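PDB 5JCV: Lmo2181 protein from Listeria monocytogenes serovar 1/2a, which anchors surface proteins to the cell wall as a class B sortase, a transpeptidase that cleaves a C-terminal sorting signal and passes through a thioester intermediate. Local coordinates for residues D65-I70 with I160-T165; I25-L30 with G51-D56. All blocks are in the same frame, centred on the assembly; numbering follows the deposited sequence.

Contact 1. Residues D65-I70 with I160-T165; sequences DKNTII and IITLST
Strand residues Asn67 to Ile70 run parallel to Ile160 to Thr165, the two strand axes 4.6 Å apart and 23° from alignment, and five backbone hydrogen bonds join the segments. Four are 2.8 to 2.9 Å, among them Ile70 N to Thr162 O at 2.8 Å; Thr68 N to Ile160 O is longer, 3.2 Å, though just as straight, and its donor stands tilted 30° from the carbonyl plane. A water bridges that end, donating to Ile160 O and Asp65 O and also bonding Thr68 OG1. This parallel pair belongs to the mixed sheet of the sortase beta-barrel, with strand 176-182 antiparallel on the far side of 160-165. On the face of Thr68 and Ile161, Ile70 CB meets Leu163 CD2 at 3.8 Å, the two side chains side by side, while Ile70 CG1 touches Ile161 CD1 at 3.9 Å. Ile161 reaches it because its CG1 lies opposite the backbone N (chi1 166°), sending the chain forward past Thr68 O. On the other face Ile69 CG1 packs alongside Thr162 CB at 3.9 Å, and Gln180 bonds Thr162 OG1. Helix 132-145 covers Ile160 through Phe135 and Tyr138.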
# COMPACT_ATOMS: atom_id res chain seq x y z
N ASP A 65 14.97 1.36 7.56
CA ASP A 65 14.88 0.46 8.76
C ASP A 65 15.82 -0.69 8.56
O ASP A 65 15.68 -1.45 7.56
CB ASP A 65 13.48 -0.08 8.92
CG ASP A 65 12.51 0.96 9.38
OD1 ASP A 65 12.99 2.01 9.82
OD2 ASP A 65 11.28 0.77 9.24
N LYS A 66 16.80 -0.81 9.45
CA LYS A 66 17.76 -1.89 9.33
C LYS A 66 17.08 -3.21 9.69
O LYS A 66 17.40 -4.22 9.11
CB LYS A 66 19.04 -1.65 10.17
CG LYS A 66 20.08 -0.65 9.56
CD LYS A 66 20.81 -1.19 8.29
CE LYS A 66 22.19 -0.51 8.07
NZ LYS A 66 22.98 -1.06 6.94
N ASN A 67 16.11 -3.18 10.61
CA ASN A 67 15.46 -4.40 11.15
C ASN A 67 13.97 -4.18 11.33
O ASN A 67 13.53 -3.49 12.24
CB ASN A 67 16.11 -4.82 12.47
CG ASN A 67 15.48 -6.10 13.11
OD1 ASN A 67 15.51 -6.31 14.35
ND2 ASN A 67 14.90 -6.95 12.29
N THR A 68 13.22 -4.78 10.43
CA THR A 68 11.79 -4.72 10.41
C THR A 68 11.26 -6.01 11.08
O THR A 68 11.63 -7.14 10.67
CB THR A 68 11.32 -4.69 8.94
OG1 THR A 68 11.92 -3.57 8.24
CG2 THR A 68 9.83 -4.62 8.84
N ILE A 69 10.39 -5.85 12.08
CA ILE A 69 9.91 -6.99 12.87
C ILE A 69 8.42 -7.22 12.67
O ILE A 69 7.60 -6.28 12.75
CB ILE A 69 10.21 -6.79 14.37
CG1 ILE A 69 11.72 -6.59 14.61
CG2 ILE A 69 9.76 -7.98 15.22
CD1 ILE A 69 12.00 -5.76 15.84
N ILE A 70 8.10 -8.48 12.42
CA ILE A 70 6.75 -8.93 12.22
C ILE A 70 6.43 -9.97 13.32
O ILE A 70 7.16 -10.96 13.50
CB ILE A 70 6.59 -9.61 10.83
CG1 ILE A 70 7.17 -8.78 9.68
CG2 ILE A 70 5.12 -9.87 10.54
CD1 ILE A 70 6.56 -7.37 9.57
N ILE A 160 17.51 -6.24 7.19
CA ILE A 160 16.88 -7.53 7.53
C ILE A 160 15.42 -7.46 7.95
O ILE A 160 14.86 -6.39 8.18
CB ILE A 160 17.63 -8.27 8.63
CG1 ILE A 160 17.41 -7.61 9.98
CG2 ILE A 160 19.11 -8.37 8.31
CD1 ILE A 160 18.23 -8.26 11.08
N ILE A 161 14.82 -8.63 8.00
CA ILE A 161 13.47 -8.78 8.49
C ILE A 161 13.47 -9.91 9.52
O ILE A 161 14.17 -10.91 9.34
CB ILE A 161 12.46 -8.96 7.35
CG1 ILE A 161 11.11 -9.46 7.88
CG2 ILE A 161 12.99 -9.90 6.32
CD1 ILE A 161 9.95 -9.19 6.96
N THR A 162 12.73 -9.69 10.61
CA THR A 162 12.68 -10.60 11.74
C THR A 162 11.24 -11.04 11.88
O THR A 162 10.32 -10.19 11.97
CB THR A 162 13.11 -9.91 13.06
OG1 THR A 162 14.42 -9.36 12.92
CG2 THR A 162 13.14 -10.87 14.21
N LEU A 163 11.04 -12.35 11.88
CA LEU A 163 9.77 -12.90 12.22
C LEU A 163 9.85 -13.43 13.66
O LEU A 163 10.77 -14.16 14.01
CB LEU A 163 9.42 -14.01 11.24
CG LEU A 163 9.41 -13.65 9.76
CD1 LEU A 163 8.93 -14.85 9.01
CD2 LEU A 163 8.53 -12.48 9.37
N SER A 164 8.88 -13.06 14.49
CA SER A 164 8.89 -13.48 15.91
C SER A 164 7.52 -13.75 16.45
O SER A 164 6.56 -13.00 16.17
CB SER A 164 9.48 -12.36 16.74
OG SER A 164 9.52 -12.66 18.13
N THR A 165 7.41 -14.81 17.25
CA THR A 165 6.18 -15.06 17.96
C THR A 165 6.14 -14.05 19.10
O THR A 165 7.15 -13.46 19.43
CB THR A 165 6.06 -16.52 18.49
OG1 THR A 165 7.12 -16.83 19.39
CG2 THR A 165 6.11 -17.54 17.32
O HOH W 1 14.44 -3.81 7.42

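Contact 2. Residues I25-L30 with G51-D56; sequences IDYPIL and GSIFKD
Leu30 grips the neighbouring strand with both polar atoms of its backbone: its N donates to Ile53 O at 2.8 Å, almost straight at 176°, and its O receives Lys55 N at 2.9 Å. Phe54 lies between these two bonds, and its CA comes 3.1 Å from Leu30 O in a CA-H...O contact. Toward the start of the strands the direct bonding gives way to a water, which donates to Pro28 O and accepts from Ile53 N, bridging the chains where they diverge. Here Ile53 is the hydrophobic centre. Its CG1 lies 3.7 Å from Tyr27 CB and equally close to CD2 of the ring, the two side chains crossing at about a right angle. Ile29 CG2 rests 3.9 Å from Lys55 CB, whereas Leu30 CD1 reaches back to Ser52 CB at 4.1 Å. Phe54 CG sits between its own N and carbonyl carbon (chi1 67°); this carries the ring away from Leu30, leaving CB as the part of the side chain that approaches it.

Outside this shell, Met80 N holds Tyr27 OH, His41 O takes the Ser52 hydroxyl, and Phe54 packs on Tyr38, Leu39 and Tyr71. Pro28 lies against Met14 and Trp17, and also meets Leu7 of the second subunit. Strand 26-30, helix 37-40 and strand 53-55, with parallel strands side by side, form a beta-alpha-beta crossover within the sortase beta-barrel.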
# COMPACT_ATOMS: atom_id res chain seq x y z
N ILE A 25 1.44 -20.09 7.11
CA ILE A 25 1.76 -18.65 7.16
C ILE A 25 1.60 -18.05 5.76
O ILE A 25 2.47 -18.22 4.88
CB ILE A 25 3.18 -18.37 7.67
CG1 ILE A 25 3.28 -18.85 9.10
CG2 ILE A 25 3.45 -16.85 7.62
CD1 ILE A 25 4.70 -18.95 9.62
N ASP A 26 0.44 -17.47 5.54
CA ASP A 26 0.05 -16.89 4.26
C ASP A 26 -0.99 -15.87 4.67
O ASP A 26 -2.18 -16.15 4.65
CB ASP A 26 -0.55 -17.97 3.36
CG ASP A 26 -0.83 -17.45 1.92
OD1 ASP A 26 -0.63 -16.24 1.61
OD2 ASP A 26 -1.21 -18.29 1.10
N TYR A 27 -0.54 -14.72 5.17
CA TYR A 27 -1.40 -13.86 5.90
C TYR A 27 -1.15 -12.39 5.54
O TYR A 27 -0.04 -12.02 5.11
CB TYR A 27 -1.17 -14.02 7.41
CG TYR A 27 -1.58 -15.35 8.05
CD1 TYR A 27 -2.91 -15.76 8.05
CD2 TYR A 27 -0.65 -16.13 8.76
CE1 TYR A 27 -3.29 -16.95 8.67
CE2 TYR A 27 -1.03 -17.31 9.38
CZ TYR A 27 -2.36 -17.72 9.34
OH TYR A 27 -2.74 -18.91 9.94
N PRO A 28 -2.19 -11.56 5.72
CA PRO A 28 -2.02 -10.13 5.66
C PRO A 28 -1.22 -9.67 6.86
O PRO A 28 -1.31 -10.28 7.95
CB PRO A 28 -3.45 -9.61 5.71
CG PRO A 28 -4.16 -10.64 6.54
CD PRO A 28 -3.60 -11.91 5.98
N ILE A 29 -0.38 -8.68 6.63
CA ILE A 29 0.35 -8.01 7.69
C ILE A 29 -0.36 -6.73 8.04
O ILE A 29 -0.50 -5.84 7.19
CB ILE A 29 1.79 -7.64 7.27
CG1 ILE A 29 2.49 -8.91 6.76
CG2 ILE A 29 2.52 -6.97 8.43
CD1 ILE A 29 3.97 -8.75 6.52
N LEU A 30 -0.77 -6.63 9.29
CA LEU A 30 -1.45 -5.45 9.78
C LEU A 30 -0.50 -4.57 10.57
O LEU A 30 0.64 -4.94 10.72
CB LEU A 30 -2.73 -5.85 10.55
CG LEU A 30 -3.75 -6.21 9.44
CD1 LEU A 30 -3.76 -7.70 9.08
CD2 LEU A 30 -5.16 -5.71 9.74
N GLY A 51 -5.70 -12.91 17.04
CA GLY A 51 -5.17 -11.63 16.60
C GLY A 51 -4.89 -11.67 15.13
O GLY A 51 -5.59 -12.32 14.39
N SER A 52 -3.87 -10.94 14.73
CA SER A 52 -3.38 -10.84 13.39
C SER A 52 -1.88 -10.91 13.40
O SER A 52 -1.27 -10.72 14.43
CB SER A 52 -3.75 -9.46 12.82
OG SER A 52 -5.15 -9.38 12.69
N ILE A 53 -1.31 -11.15 12.23
CA ILE A 53 0.10 -10.88 11.96
C ILE A 53 0.32 -9.38 11.83
O ILE A 53 -0.42 -8.71 11.09
CB ILE A 53 0.59 -11.57 10.67
CG1 ILE A 53 0.26 -13.08 10.66
CG2 ILE A 53 2.07 -11.33 10.48
CD1 ILE A 53 0.73 -13.87 11.89
N PHE A 54 1.32 -8.83 12.52
CA PHE A 54 1.48 -7.39 12.47
C PHE A 54 2.91 -6.90 12.56
O PHE A 54 3.75 -7.52 13.19
CB PHE A 54 0.62 -6.68 13.58
CG PHE A 54 1.07 -6.96 15.00
CD1 PHE A 54 1.97 -6.12 15.64
CD2 PHE A 54 0.61 -8.08 15.69
CE1 PHE A 54 2.37 -6.37 16.95
CE2 PHE A 54 1.01 -8.34 16.99
CZ PHE A 54 1.88 -7.47 17.64
N LYS A 55 3.14 -5.75 11.95
CA LYS A 55 4.43 -5.16 11.87
C LYS A 55 4.61 -4.27 13.07
O LYS A 55 3.67 -3.55 13.48
CB LYS A 55 4.57 -4.36 10.56
CG LYS A 55 5.98 -3.83 10.31
CD LYS A 55 6.07 -2.74 9.24
CE LYS A 55 6.13 -3.29 7.84
NZ LYS A 55 6.31 -2.25 6.74
N ASP A 56 5.82 -4.30 13.62
CA ASP A 56 6.18 -3.51 14.77
C ASP A 56 5.90 -2.06 14.47
O ASP A 56 6.29 -1.57 13.43
CB ASP A 56 7.68 -3.66 15.08
CG ASP A 56 8.06 -3.10 16.43
OD1 ASP A 56 8.04 -1.87 16.64
OD2 ASP A 56 8.40 -3.91 17.32
O HOH W 2 -2.91 -11.49 9.83

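Both segments of contact 2 precede those of contact 1 in the chain, and their centres lie about 12 Å apart within one mixed sheet of the sortase domain, the part of the membrane protein present in this chain. Strand 53-55 of contact 2 and strand 67-72 of contact 1 are antiparallel neighbours, so the sheet runs 26-30, 53-55, 67-72, 160-165 across the two pairings. They meet directly: Ile69 O and Asp56 N are 2.8 Å apart, probably hydrogen-bonded, and Ile70 CG2 packs 3.4 Å from Ile53 CG2. Contact 2 joins strands close in sequence, whereas contact 1 brings together segments separated by 89 residues, including helix 132-145. Together they tie early and late parts of the transpeptidase domain into one continuous sheet.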